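PDB 4D70: sortase family protein from Clostridium perfringens, which probably acts as a class D sortase, a cysteine transpeptidase that cleaves sorting signals of surface proteins and links them to the cell wall. Local coordinates for residues E144-S149 against T153-Q158; R118-L123 against M165-C170; A95-N100 against I129-L134; E46-T51 against T133-F138. All blocks are in the same frame, centred on the assembly; numbering follows the deposited sequence.

Contact 1 (E144-S149 against T153-Q158); sequences EIFVTS and TDVLNQ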
loop_
_atom_site.group_PDB
_atom_site.type_symbol
_atom_site.label_atom_id
_atom_site.label_comp_id
_atom_site.label_asym_id
_atom_site.label_seq_id
_atom_site.Cartn_x
_atom_site.Cartn_y
_atom_site.Cartn_z
ATOM N N GLU A 144 -1.269 8.867 12.472
ATOM C CA GLU A 144 -0.220 8.351 13.335
ATOM C C GLU A 144 1.035 8.086 12.523
ATOM O O GLU A 144 0.974 7.524 11.416
ATOM C CB GLU A 144 -0.776 7.043 14.029
ATOM C CG GLU A 144 0.277 6.254 14.773
ATOM C CD GLU A 144 -0.336 5.192 15.694
ATOM O OE1 GLU A 144 -1.399 4.713 15.334
ATOM O OE2 GLU A 144 0.202 4.975 16.822
ATOM N N ILE A 145 2.172 8.510 13.058
ATOM C CA ILE A 145 3.500 8.263 12.516
ATOM C C ILE A 145 4.424 7.840 13.633
ATOM O O ILE A 145 4.526 8.519 14.644
ATOM C CB ILE A 145 4.079 9.504 11.841
ATOM C CG1 ILE A 145 3.146 9.950 10.733
ATOM C CG2 ILE A 145 5.406 9.215 11.174
ATOM C CD1 ILE A 145 3.494 11.319 10.183
ATOM N N PHE A 146 5.093 6.717 13.464
ATOM C CA PHE A 146 5.994 6.290 14.514
ATOM C C PHE A 146 7.083 5.348 14.025
ATOM O O PHE A 146 7.030 4.838 12.894
ATOM C CB PHE A 146 5.246 5.693 15.705
ATOM C CG PHE A 146 4.504 4.410 15.379
ATOM C CD1 PHE A 146 3.234 4.462 14.926
ATOM C CD2 PHE A 146 5.082 3.166 15.612
ATOM C CE1 PHE A 146 2.507 3.307 14.679
ATOM C CE2 PHE A 146 4.395 2.027 15.350
ATOM C CZ PHE A 146 3.084 2.087 14.890
ATOM N N VAL A 147 8.101 5.183 14.871
ATOM C CA VAL A 147 9.236 4.315 14.556
ATOM C C VAL A 147 9.163 3.133 15.504
ATOM O O VAL A 147 8.876 3.307 16.665
ATOM C CB VAL A 147 10.559 5.035 14.838
ATOM C CG1 VAL A 147 11.748 4.107 14.576
ATOM C CG2 VAL A 147 10.678 6.252 13.932
ATOM N N THR A 148 9.450 1.965 15.018
ATOM C CA THR A 148 9.369 0.761 15.795
ATOM C C THR A 148 10.427 -0.220 15.315
ATOM O O THR A 148 11.192 0.081 14.380
ATOM C CB THR A 148 7.935 0.142 15.768
ATOM O OG1 THR A 148 7.861 -0.858 16.768
ATOM C CG2 THR A 148 7.604 -0.529 14.434
ATOM N N SER A 149 10.482 -1.401 15.928
ATOM C CA SER A 149 11.424 -2.429 15.473
ATOM C C SER A 149 10.934 -3.267 14.335
ATOM O O SER A 149 9.731 -3.418 14.113
ATOM C CB SER A 149 11.829 -3.374 16.645
ATOM O OG SER A 149 10.750 -4.198 16.986
ATOM N N THR A 153 5.350 -6.860 14.970
ATOM C CA THR A 153 4.352 -7.397 14.089
ATOM C C THR A 153 2.944 -6.765 14.334
ATOM O O THR A 153 2.039 -6.862 13.483
ATOM C CB THR A 153 4.365 -8.931 14.314
ATOM O OG1 THR A 153 3.782 -9.552 13.203
ATOM C CG2 THR A 153 3.651 -9.313 15.594
ATOM N N ASP A 154 2.754 -6.108 15.496
ATOM C CA ASP A 154 1.434 -5.498 15.845
ATOM C C ASP A 154 1.004 -4.395 14.840
ATOM O O ASP A 154 -0.179 -4.079 14.743
ATOM C CB ASP A 154 1.434 -4.882 17.213
ATOM C CG ASP A 154 1.283 -5.935 18.311
ATOM O OD1 ASP A 154 1.085 -7.127 17.970
ATOM O OD2 ASP A 154 1.347 -5.554 19.494
ATOM N N VAL A 155 1.950 -3.844 14.092
ATOM C CA VAL A 155 1.592 -2.791 13.137
ATOM C C VAL A 155 0.685 -3.318 12.061
ATOM O O VAL A 155 -0.005 -2.514 11.383
ATOM C CB VAL A 155 2.829 -2.121 12.495
ATOM C CG1 VAL A 155 3.729 -1.533 13.579
ATOM C CG2 VAL A 155 3.636 -3.055 11.619
ATOM N N LEU A 156 0.718 -4.643 11.859
ATOM C CA LEU A 156 -0.154 -5.304 10.909
ATOM C C LEU A 156 -1.469 -5.811 11.505
ATOM O O LEU A 156 -2.304 -6.376 10.760
ATOM C CB LEU A 156 0.560 -6.477 10.239
ATOM C CG LEU A 156 1.895 -6.140 9.628
ATOM C CD1 LEU A 156 2.484 -7.371 8.976
ATOM C CD2 LEU A 156 1.703 -5.036 8.598
ATOM N N ASN A 157 -1.710 -5.547 12.772
ATOM C CA ASN A 157 -2.954 -6.029 13.379
ATOM C C ASN A 157 -4.201 -5.495 12.665
ATOM O O ASN A 157 -4.200 -4.371 12.132
ATOM C CB ASN A 157 -2.986 -5.645 14.846
ATOM C CG ASN A 157 -2.086 -6.527 15.699
ATOM O OD1 ASN A 157 -1.456 -7.459 15.216
ATOM N ND2 ASN A 157 -1.990 -6.199 16.956
ATOM N N GLN A 158 -5.258 -6.299 12.670
ATOM C CA GLN A 158 -6.523 -6.028 12.036
ATOM C C GLN A 158 -7.612 -5.763 13.070
ATOM O O GLN A 158 -8.153 -6.691 13.656
ATOM C CB GLN A 158 -6.944 -7.227 11.173
ATOM C CG GLN A 158 -5.916 -7.570 10.091
ATOM C CD GLN A 158 -5.692 -6.387 9.124
ATOM O OE1 GLN A 158 -6.591 -6.046 8.381
ATOM N NE2 GLN A 158 -4.466 -5.852 9.079
#
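Phe146 and Thr148 both turn their side chains to Val155, and one methyl group, Val155 CG1, takes the whole contact. Two carbons at the far end of the Phe146 ring reach it: CZ lies 3.9 Å from Val155 CG1, and CE2 lies 4.0 Å from the same methyl. The methyl comes to the ring obliquely. The ring reaches out this way because Phe146 CG sits between the backbone N and the carbonyl carbon (chi1 65°). The second touch is looser: Thr148 CG2 is 4.1 Å from Val155 CG1, and the two side chains run past one another in opposite directions. On the valine, CG1 stands beside the backbone N, anti to the carbonyl carbon (chi1 -58°), which turns this branch to the strand.

Phe146 and Thr148 are two positions apart on strand 137-148 and so share a face. Val155 sits in a 3-10 turn, closed by a bond of 3.1 Å from Leu156 N to Thr153 O. The turn lies in the loop between strands 137-148 and 163-171, probably the equivalent of the one bordering the active site in other sortases. Further along, Gln158 NE2 bonds to Leu156 O at 2.8 Å; its N-H is nearly straight but meets the carbonyl from above its plane (38° out of it), and Asn102 O is a second partner of NE2. Thr148 OG1 pairs with Asp152, while Val155 O receives Lys181 NZ and Asn102 ND2.

No hydrogen bond crosses between the two segments: they meet through apolar carbons alone, a contact without a directional bond of its own, while the surrounding hydrogen bonds go to Asp152, Lys181 and Asn102.

Contact 2 (R118-L123 against M165-C170); sequences RNIDKL and MTIVTC
Strand 163-171 of the sortase beta-barrel presents Ile167 and Thr169 to Ile120, which belongs to the 3-10 segment 120-122 in the connection ahead of strand 128-132. The isoleucine spreads its two branches over two strand residues. Its CD1 comes to 3.8 Å from Ile167 CG2, the two side chains sliding past each other in opposite directions. Its CG2 meets the Thr169 hydroxyl, with Ile120 CG2 and Thr169 OG1 3.8 Å apart in a tip-to-tip approach. With CG1 swung opposite the backbone N (chi1 -162°), Ile120 can touch both residues at once. The strand sequence TIVTC resembles the TLxTC signature of sortases, in which the cysteine is the nucleophile, so Cys170 is consistent with that role. Ile167 and Thr169 point to Ile120, whereas Val168 points away and packs on His108, which Cys170 also touches. The isoleucine therefore covers the opposite face of the strand from these contacts. All three touching residues are buried, and Thr169 OG1 makes a weak hydrogen bond to Tyr178 O on strand 176-184. Ile167 also packs on Ile105 and Ile129.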
loop_
_atom_site.group_PDB
_atom_site.type_symbol
_atom_site.label_atom_id
_atom_site.label_comp_id
_atom_site.label_asym_id
_atom_site.label_seq_id
_atom_site.Cartn_x
_atom_site.Cartn_y
_atom_site.Cartn_z
ATOM N N ARG A 118 11.174 7.442 -0.990
ATOM C CA ARG A 118 12.344 8.142 -0.493
ATOM C C ARG A 118 11.951 9.368 0.324
ATOM O O ARG A 118 12.641 9.695 1.258
ATOM C CB ARG A 118 13.310 8.544 -1.612
ATOM C CG ARG A 118 12.793 9.596 -2.581
ATOM C CD ARG A 118 13.613 9.600 -3.879
ATOM N NE ARG A 118 13.091 10.509 -4.913
ATOM C CZ ARG A 118 13.383 11.818 -5.032
ATOM N NH1 ARG A 118 14.196 12.447 -4.170
ATOM N NH2 ARG A 118 12.844 12.518 -6.034
ATOM N N ASN A 119 10.857 10.046 -0.040
ATOM C CA ASN A 119 10.395 11.224 0.707
ATOM C C ASN A 119 9.229 11.018 1.682
ATOM O O ASN A 119 8.513 11.976 2.078
ATOM C CB ASN A 119 10.017 12.289 -0.283
ATOM C CG ASN A 119 11.249 12.854 -0.971
ATOM O OD1 ASN A 119 12.258 13.102 -0.327
ATOM N ND2 ASN A 119 11.175 13.030 -2.270
ATOM N N ILE A 120 9.046 9.801 2.111
ATOM C CA ILE A 120 7.922 9.538 3.005
ATOM C C ILE A 120 7.994 10.325 4.339
ATOM O O ILE A 120 6.953 10.629 4.961
ATOM C CB ILE A 120 7.733 8.024 3.220
ATOM C CG1 ILE A 120 6.332 7.772 3.756
ATOM C CG2 ILE A 120 8.796 7.411 4.144
ATOM C CD1 ILE A 120 5.893 6.365 3.644
ATOM N N ASP A 121 9.201 10.676 4.772
ATOM C CA ASP A 121 9.385 11.454 6.019
ATOM C C ASP A 121 8.758 12.878 5.930
ATOM O O ASP A 121 8.602 13.562 6.945
ATOM C CB ASP A 121 10.863 11.579 6.306
ATOM C CG ASP A 121 11.594 12.135 5.073
ATOM O OD1 ASP A 121 11.853 11.392 4.100
ATOM O OD2 ASP A 121 11.748 13.336 4.999
ATOM N N LYS A 122 8.410 13.337 4.730
ATOM C CA LYS A 122 7.730 14.598 4.605
ATOM C C LYS A 122 6.242 14.525 4.888
ATOM O O LYS A 122 5.633 15.527 5.082
ATOM C CB LYS A 122 7.960 15.177 3.215
ATOM C CG LYS A 122 9.466 15.231 2.881
ATOM C CD LYS A 122 9.829 16.616 2.397
ATOM C CE LYS A 122 11.057 16.621 1.505
ATOM N NZ LYS A 122 10.582 16.704 0.102
ATOM N N LEU A 123 5.666 13.333 4.907
ATOM C CA LEU A 123 4.269 13.237 5.201
ATOM C C LEU A 123 3.990 13.621 6.654
ATOM O O LEU A 123 4.761 13.317 7.524
ATOM C CB LEU A 123 3.736 11.814 4.924
ATOM C CG LEU A 123 3.745 11.420 3.455
ATOM C CD1 LEU A 123 3.196 10.034 3.288
ATOM C CD2 LEU A 123 2.968 12.439 2.628
ATOM N N MET A 165 -5.297 2.117 7.328
ATOM C CA MET A 165 -4.253 1.611 6.489
ATOM C C MET A 165 -2.923 1.921 7.102
ATOM O O MET A 165 -2.821 2.736 8.010
ATOM C CB MET A 165 -4.269 2.114 5.027
ATOM C CG MET A 165 -3.943 3.571 4.819
ATOM S SD MET A 165 -3.686 3.973 3.086
ATOM C CE MET A 165 -2.109 3.200 2.770
ATOM N N THR A 166 -1.899 1.205 6.604
ATOM C CA THR A 166 -0.551 1.254 7.196
ATOM C C THR A 166 0.461 1.157 6.090
ATOM O O THR A 166 0.294 0.382 5.178
ATOM C CB THR A 166 -0.304 0.048 8.160
ATOM O OG1 THR A 166 -1.258 0.087 9.247
ATOM C CG2 THR A 166 1.122 0.097 8.820
ATOM N N ILE A 167 1.488 2.002 6.161
ATOM C CA ILE A 167 2.654 1.917 5.261
ATOM C C ILE A 167 3.876 1.632 6.097
ATOM O O ILE A 167 4.113 2.299 7.072
ATOM C CB ILE A 167 2.882 3.234 4.496
ATOM C CG1 ILE A 167 1.606 3.635 3.745
ATOM C CG2 ILE A 167 4.080 3.072 3.554
ATOM C CD1 ILE A 167 1.749 4.777 2.774
ATOM N N VAL A 168 4.596 0.595 5.758
ATOM C CA VAL A 168 5.817 0.209 6.447
ATOM C C VAL A 168 7.045 0.404 5.549
ATOM O O VAL A 168 7.120 -0.188 4.465
ATOM C CB VAL A 168 5.774 -1.310 6.804
ATOM C CG1 VAL A 168 7.006 -1.734 7.631
ATOM C CG2 VAL A 168 4.504 -1.602 7.569
ATOM N N THR A 169 7.985 1.213 6.010
ATOM C CA THR A 169 9.285 1.409 5.348
ATOM C C THR A 169 10.350 1.297 6.411
ATOM O O THR A 169 10.047 1.006 7.564
ATOM C CB THR A 169 9.381 2.789 4.652
ATOM O OG1 THR A 169 9.079 3.864 5.582
ATOM C CG2 THR A 169 8.442 2.892 3.509
ATOM N N CYS A 170 11.620 1.516 6.047
ATOM C CA CYS A 170 12.729 1.489 6.991
ATOM C C CYS A 170 13.214 2.886 7.361
ATOM O O CYS A 170 13.080 3.828 6.604
ATOM C CB CYS A 170 13.954 0.725 6.367
ATOM S SG CYS A 170 13.527 -0.964 5.976
#

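Contact 3 (A95-N100 against I129-L134); sequences AMPGEN and IKITTL
Pro97 presses the CB-CG side of its ring onto two methyl groups of the 129-134 segment, those of Ile131 and Thr133. Its CB is 3.6 Å from Ile131 CG2 and 3.7 Å from Thr133 CG2. The next ring carbon is nearly as close, with Pro97 CG 3.8 Å from Ile131 CG2. The proline therefore meets two residues spaced two apart, crossing Ile131 at about a right angle and Thr133 obliquely. Ile131 offers CG2 because its CG1 branch stands beside the backbone N (chi1 -55°), and that longer branch is left to pack on Met165. Thr133 turns its methyl to the proline, while its OG1 accepts from the backbone N of Asp136.

The turn that carries the proline is well held. Pro97 and Gly98 are the central pair of a type II beta turn from Met96 to Glu99, with Glu99 N bonding to Met96 O at 3.0 Å. The positive phi of Gly98 (79°) suits the second central position of this turn. The loose side is that of Glu99 and Asn100, both exposed. Glu99 was modelled in two conformers, so the bond of its OE1 to Met96 N is doubtful as a lasting tie.

With no hydrogen bond between the segments, the link is hydrophobic: a rigid ring lies against two methyls, while Gly98 N bonds to Tyr140 OH and Gly98 O to Lys163 NZ, side chains of other strands.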
loop_
_atom_site.group_PDB
_atom_site.type_symbol
_atom_site.label_atom_id
_atom_site.label_comp_id
_atom_site.label_asym_id
_atom_site.label_seq_id
_atom_site.Cartn_x
_atom_site.Cartn_y
_atom_site.Cartn_z
ATOM N N ALA A 95 -6.423 -6.452 5.445
ATOM C CA ALA A 95 -7.570 -5.941 4.732
ATOM C C ALA A 95 -7.213 -5.410 3.370
ATOM O O ALA A 95 -6.098 -4.909 3.116
ATOM C CB ALA A 95 -8.225 -4.823 5.539
ATOM N N MET A 96 -8.206 -5.452 2.502
ATOM C CA MET A 96 -8.124 -4.794 1.201
ATOM C C MET A 96 -8.604 -3.363 1.334
ATOM O O MET A 96 -9.192 -2.945 2.361
ATOM C CB MET A 96 -9.018 -5.533 0.188
ATOM C CG MET A 96 -8.427 -6.857 -0.253
ATOM S SD MET A 96 -6.899 -6.596 -1.213
ATOM C CE MET A 96 -6.343 -8.226 -1.652
ATOM N N PRO A 97 -8.302 -2.535 0.335
ATOM C CA PRO A 97 -8.600 -1.151 0.484
ATOM C C PRO A 97 -10.057 -0.913 0.799
ATOM O O PRO A 97 -10.916 -1.564 0.254
ATOM C CB PRO A 97 -8.223 -0.562 -0.879
ATOM C CG PRO A 97 -7.166 -1.469 -1.374
ATOM C CD PRO A 97 -7.541 -2.820 -0.892
ATOM N N GLY A 98 -10.322 0.016 1.698
ATOM C CA GLY A 98 -11.678 0.386 2.061
ATOM C C GLY A 98 -12.391 -0.541 3.025
ATOM O O GLY A 98 -13.479 -0.213 3.482
ATOM N N GLU A 99 -11.776 -1.669 3.359
ATOM C CA GLU A 99 -12.435 -2.659 4.203
ATOM C C GLU A 99 -12.220 -2.394 5.674
ATOM O O GLU A 99 -11.310 -1.696 6.058
ATOM C CB GLU A 99 -11.914 -4.075 3.900
ATOM C CG GLU A 99 -12.201 -4.624 2.526
ATOM C CD GLU A 99 -11.748 -6.071 2.394
ATOM O OE1 GLU A 99 -10.895 -6.588 3.200
ATOM O OE2 GLU A 99 -12.263 -6.690 1.446
ATOM N N ASN A 100 -13.078 -2.966 6.499
ATOM C CA ASN A 100 -12.817 -3.043 7.920
ATOM C C ASN A 100 -11.445 -3.672 8.129
ATOM O O ASN A 100 -11.057 -4.589 7.415
ATOM C CB ASN A 100 -13.844 -3.922 8.598
ATOM C CG ASN A 100 -15.242 -3.391 8.475
ATOM O OD1 ASN A 100 -15.487 -2.213 8.543
ATOM N ND2 ASN A 100 -16.167 -4.286 8.372
ATOM N N ILE A 129 -3.866 10.108 1.615
ATOM C CA ILE A 129 -3.430 9.012 0.800
ATOM C C ILE A 129 -4.667 8.490 0.071
ATOM O O ILE A 129 -5.625 8.016 0.682
ATOM C CB ILE A 129 -2.803 7.843 1.602
ATOM C CG1 ILE A 129 -1.517 8.310 2.371
ATOM C CG2 ILE A 129 -2.437 6.685 0.709
ATOM C CD1 ILE A 129 -1.198 7.369 3.513
ATOM N N LYS A 130 -4.614 8.551 -1.232
ATOM C CA LYS A 130 -5.712 8.091 -2.079
ATOM C C LYS A 130 -5.433 6.708 -2.669
ATOM O O LYS A 130 -4.422 6.481 -3.283
ATOM C CB LYS A 130 -5.966 9.115 -3.199
ATOM C CG LYS A 130 -7.115 8.747 -4.161
ATOM C CD LYS A 130 -7.031 9.553 -5.456
ATOM C CE LYS A 130 -7.364 11.004 -5.273
ATOM N NZ LYS A 130 -7.028 11.686 -6.555
ATOM N N ILE A 131 -6.368 5.799 -2.474
ATOM C CA ILE A 131 -6.243 4.417 -2.889
ATOM C C ILE A 131 -7.426 4.112 -3.796
ATOM O O ILE A 131 -8.582 4.233 -3.390
ATOM C CB ILE A 131 -6.238 3.428 -1.740
ATOM C CG1 ILE A 131 -5.138 3.797 -0.726
ATOM C CG2 ILE A 131 -6.032 1.998 -2.272
ATOM C CD1 ILE A 131 -3.697 3.621 -1.200
ATOM N N THR A 132 -7.104 3.745 -5.040
ATOM C CA THR A 132 -8.137 3.492 -6.090
ATOM C C THR A 132 -8.124 2.061 -6.486
ATOM O O THR A 132 -7.097 1.544 -6.983
ATOM C CB THR A 132 -7.811 4.356 -7.308
ATOM O OG1 THR A 132 -7.730 5.700 -6.859
ATOM C CG2 THR A 132 -8.877 4.246 -8.350
ATOM N N THR A 133 -9.229 1.368 -6.214
ATOM C CA THR A 133 -9.352 0.008 -6.656
ATOM C C THR A 133 -10.086 0.017 -8.028
ATOM O O THR A 133 -10.397 1.068 -8.559
ATOM C CB THR A 133 -10.208 -0.843 -5.701
ATOM O OG1 THR A 133 -11.529 -0.301 -5.635
ATOM C CG2 THR A 133 -9.605 -0.825 -4.282
ATOM N N LEU A 134 -10.456 -1.146 -8.515
ATOM C CA LEU A 134 -11.213 -1.184 -9.767
ATOM C C LEU A 134 -12.629 -0.675 -9.632
ATOM O O LEU A 134 -13.282 -0.360 -10.631
ATOM C CB LEU A 134 -11.250 -2.595 -10.322
ATOM C CG LEU A 134 -9.897 -3.171 -10.680
ATOM C CD1 LEU A 134 -10.071 -4.635 -11.107
ATOM C CD2 LEU A 134 -9.170 -2.375 -11.728
#

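Contact 4 (E46-T51 against T133-F138); sequences EEKKKT and TLTDIF
No aromatic ring takes part: the flat groups are the Leu134 carbonyl, met by Lys48, and the Asp136 carboxylate, further along the turn and not touching the helix. Lys48 NZ donates to Leu134 O at 2.9 Å, tilted 23° out of the carbonyl plane, with a C=O...N angle of 156°. Asp136 OD1 is reached on its anti side by Thr135 OG1 at 2.6 Å, the donor standing 31° out of the carboxylate plane. These groups belong to the tight connection of a beta hairpin, between strands 128-132 and 137-148, which meets helix 45-52. Thr133 shapes the connection: its OG1 accepts from the backbone N of Thr135 in an ST turn, and also from Asp136 N in an ST motif.

The lysine chain, extended beyond CG, crosses Leu134 obliquely, so its methylenes lie against Leu134 CB while the terminal amine reaches Leu134 O. Lys48 CD, 4.0 Å from Leu134 CB, also passes Thr135 CG2. The contact lies at the surface, with Phe41 and Tyr43 beside it. One turn on, Thr51 OG1 donates to Lys48 O at 2.7 Å. The Thr51 and Leu134 side chains cross at about a right angle, with Thr51 OG1 3.7 Å from Leu134 CD1.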
loop_
_atom_site.group_PDB
_atom_site.type_symbol
_atom_site.label_atom_id
_atom_site.label_comp_id
_atom_site.label_asym_id
_atom_site.label_seq_id
_atom_site.Cartn_x
_atom_site.Cartn_y
_atom_site.Cartn_z
ATOM N N GLU A 46 -18.473 -8.024 -13.654
ATOM C CA GLU A 46 -18.187 -9.410 -13.300
ATOM C C GLU A 46 -16.717 -9.696 -13.585
ATOM O O GLU A 46 -16.086 -10.479 -12.880
ATOM C CB GLU A 46 -19.118 -10.394 -14.042
ATOM C CG GLU A 46 -18.840 -11.875 -13.740
ATOM C CD GLU A 46 -19.233 -12.335 -12.322
ATOM O OE1 GLU A 46 -19.394 -11.490 -11.409
ATOM O OE2 GLU A 46 -19.353 -13.566 -12.109
ATOM N N GLU A 47 -16.169 -9.063 -14.612
ATOM C CA GLU A 47 -14.759 -9.263 -14.915
ATOM C C GLU A 47 -13.900 -8.707 -13.797
ATOM O O GLU A 47 -12.867 -9.284 -13.440
ATOM C CB GLU A 47 -14.398 -8.551 -16.191
ATOM C CG GLU A 47 -14.240 -9.495 -17.363
ATOM C CD GLU A 47 -14.516 -8.812 -18.680
ATOM O OE1 GLU A 47 -15.550 -8.120 -18.777
ATOM O OE2 GLU A 47 -13.715 -8.987 -19.621
ATOM N N LYS A 48 -14.324 -7.566 -13.269
ATOM C CA LYS A 48 -13.635 -6.971 -12.150
ATOM C C LYS A 48 -13.723 -7.903 -10.960
ATOM O O LYS A 48 -12.703 -8.293 -10.380
ATOM C CB LYS A 48 -14.212 -5.600 -11.812
ATOM C CG LYS A 48 -13.786 -4.510 -12.796
ATOM C CD LYS A 48 -14.534 -3.215 -12.496
ATOM C CE LYS A 48 -14.046 -2.043 -13.309
ATOM N NZ LYS A 48 -14.833 -0.820 -13.001
ATOM N N LYS A 49 -14.939 -8.313 -10.641
ATOM C CA LYS A 49 -15.146 -9.166 -9.497
ATOM C C LYS A 49 -14.372 -10.442 -9.655
ATOM O O LYS A 49 -13.817 -10.923 -8.691
ATOM C CB LYS A 49 -16.599 -9.468 -9.308
ATOM C CG LYS A 49 -16.918 -9.774 -7.870
ATOM C CD LYS A 49 -18.423 -9.684 -7.638
ATOM C CE LYS A 49 -19.079 -11.013 -7.407
ATOM N NZ LYS A 49 -20.303 -10.766 -6.615
ATOM N N LYS A 50 -14.306 -10.959 -10.881
ATOM C CA LYS A 50 -13.590 -12.189 -11.150
ATOM C C LYS A 50 -12.128 -11.998 -10.919
ATOM O O LYS A 50 -11.475 -12.897 -10.452
ATOM C CB LYS A 50 -13.808 -12.689 -12.597
ATOM C CG LYS A 50 -14.506 -14.029 -12.663
ATOM C CD LYS A 50 -14.842 -14.489 -14.072
ATOM C CE LYS A 50 -16.342 -14.391 -14.389
ATOM N NZ LYS A 50 -16.803 -15.330 -15.444
ATOM N N THR A 51 -11.586 -10.842 -11.270
ATOM C CA THR A 51 -10.160 -10.641 -11.010
ATOM C C THR A 51 -9.900 -10.443 -9.527
ATOM O O THR A 51 -8.810 -10.700 -9.079
ATOM C CB THR A 51 -9.522 -9.488 -11.804
ATOM O OG1 THR A 51 -10.270 -8.282 -11.606
ATOM C CG2 THR A 51 -9.478 -9.826 -13.248
ATOM N N THR A 133 -9.229 1.368 -6.214
ATOM C CA THR A 133 -9.352 0.008 -6.656
ATOM C C THR A 133 -10.086 0.017 -8.028
ATOM O O THR A 133 -10.397 1.068 -8.559
ATOM C CB THR A 133 -10.208 -0.843 -5.701
ATOM O OG1 THR A 133 -11.529 -0.301 -5.635
ATOM C CG2 THR A 133 -9.605 -0.825 -4.282
ATOM N N LEU A 134 -10.456 -1.146 -8.515
ATOM C CA LEU A 134 -11.213 -1.184 -9.767
ATOM C C LEU A 134 -12.629 -0.675 -9.632
ATOM O O LEU A 134 -13.282 -0.360 -10.631
ATOM C CB LEU A 134 -11.250 -2.595 -10.322
ATOM C CG LEU A 134 -9.897 -3.171 -10.680
ATOM C CD1 LEU A 134 -10.071 -4.635 -11.107
ATOM C CD2 LEU A 134 -9.170 -2.375 -11.728
ATOM N N THR A 135 -13.113 -0.574 -8.409
ATOM C CA THR A 135 -14.470 -0.160 -8.197
ATOM C C THR A 135 -14.674 1.092 -7.380
ATOM O O THR A 135 -15.770 1.632 -7.368
ATOM C CB THR A 135 -15.253 -1.301 -7.581
ATOM O OG1 THR A 135 -14.692 -1.635 -6.301
ATOM C CG2 THR A 135 -15.213 -2.543 -8.511
ATOM N N ASP A 136 -13.667 1.559 -6.658
ATOM C CA ASP A 136 -13.855 2.707 -5.754
ATOM C C ASP A 136 -12.598 3.543 -5.553
ATOM O O ASP A 136 -11.506 3.049 -5.743
ATOM C CB ASP A 136 -14.149 2.196 -4.329
ATOM C CG ASP A 136 -15.374 1.375 -4.224
ATOM O OD1 ASP A 136 -15.279 0.138 -4.432
ATOM O OD2 ASP A 136 -16.409 1.941 -3.837
ATOM N N ILE A 137 -12.784 4.785 -5.096
ATOM C CA ILE A 137 -11.701 5.678 -4.662
ATOM C C ILE A 137 -11.857 5.806 -3.160
ATOM O O ILE A 137 -12.924 6.204 -2.678
ATOM C CB ILE A 137 -11.832 7.131 -5.185
ATOM C CG1 ILE A 137 -12.113 7.201 -6.684
ATOM C CG2 ILE A 137 -10.631 7.981 -4.758
ATOM C CD1 ILE A 137 -11.254 6.284 -7.482
ATOM N N PHE A 138 -10.806 5.438 -2.428
ATOM C CA PHE A 138 -10.789 5.546 -0.960
ATOM C C PHE A 138 -9.794 6.612 -0.518
ATOM O O PHE A 138 -8.643 6.605 -0.959
ATOM C CB PHE A 138 -10.421 4.196 -0.349
ATOM C CG PHE A 138 -11.445 3.133 -0.616
ATOM C CD1 PHE A 138 -12.715 3.227 -0.023
ATOM C CD2 PHE A 138 -11.163 2.053 -1.466
ATOM C CE1 PHE A 138 -13.680 2.277 -0.295
ATOM C CE2 PHE A 138 -12.111 1.070 -1.676
ATOM C CZ PHE A 138 -13.373 1.185 -1.092
#

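Overall arrangement
From the N terminus, helix 45-52 opens contact 4, the loop before strand 101-109 opens contact 3, and the 3-10 segment at 120-122 opens contact 2. Contacts 3 and 4 open at different places but end on the same stretch, the 128-132/137-148 hairpin, sharing Thr133 and Leu134. Contact 2 closes later, on strand 163-171, and so crosses both. Contact 1 is a short local loop nested inside contact 2. All four reach one curled sheet: contact 4 adds helix 45-52, contact 3 the 95-100 turn, and contacts 1 and 2 the 153-158 and 118-123 loops, across the chain's centre from contact 4. Met165 packing on Ile129 joins contacts 2 and 3.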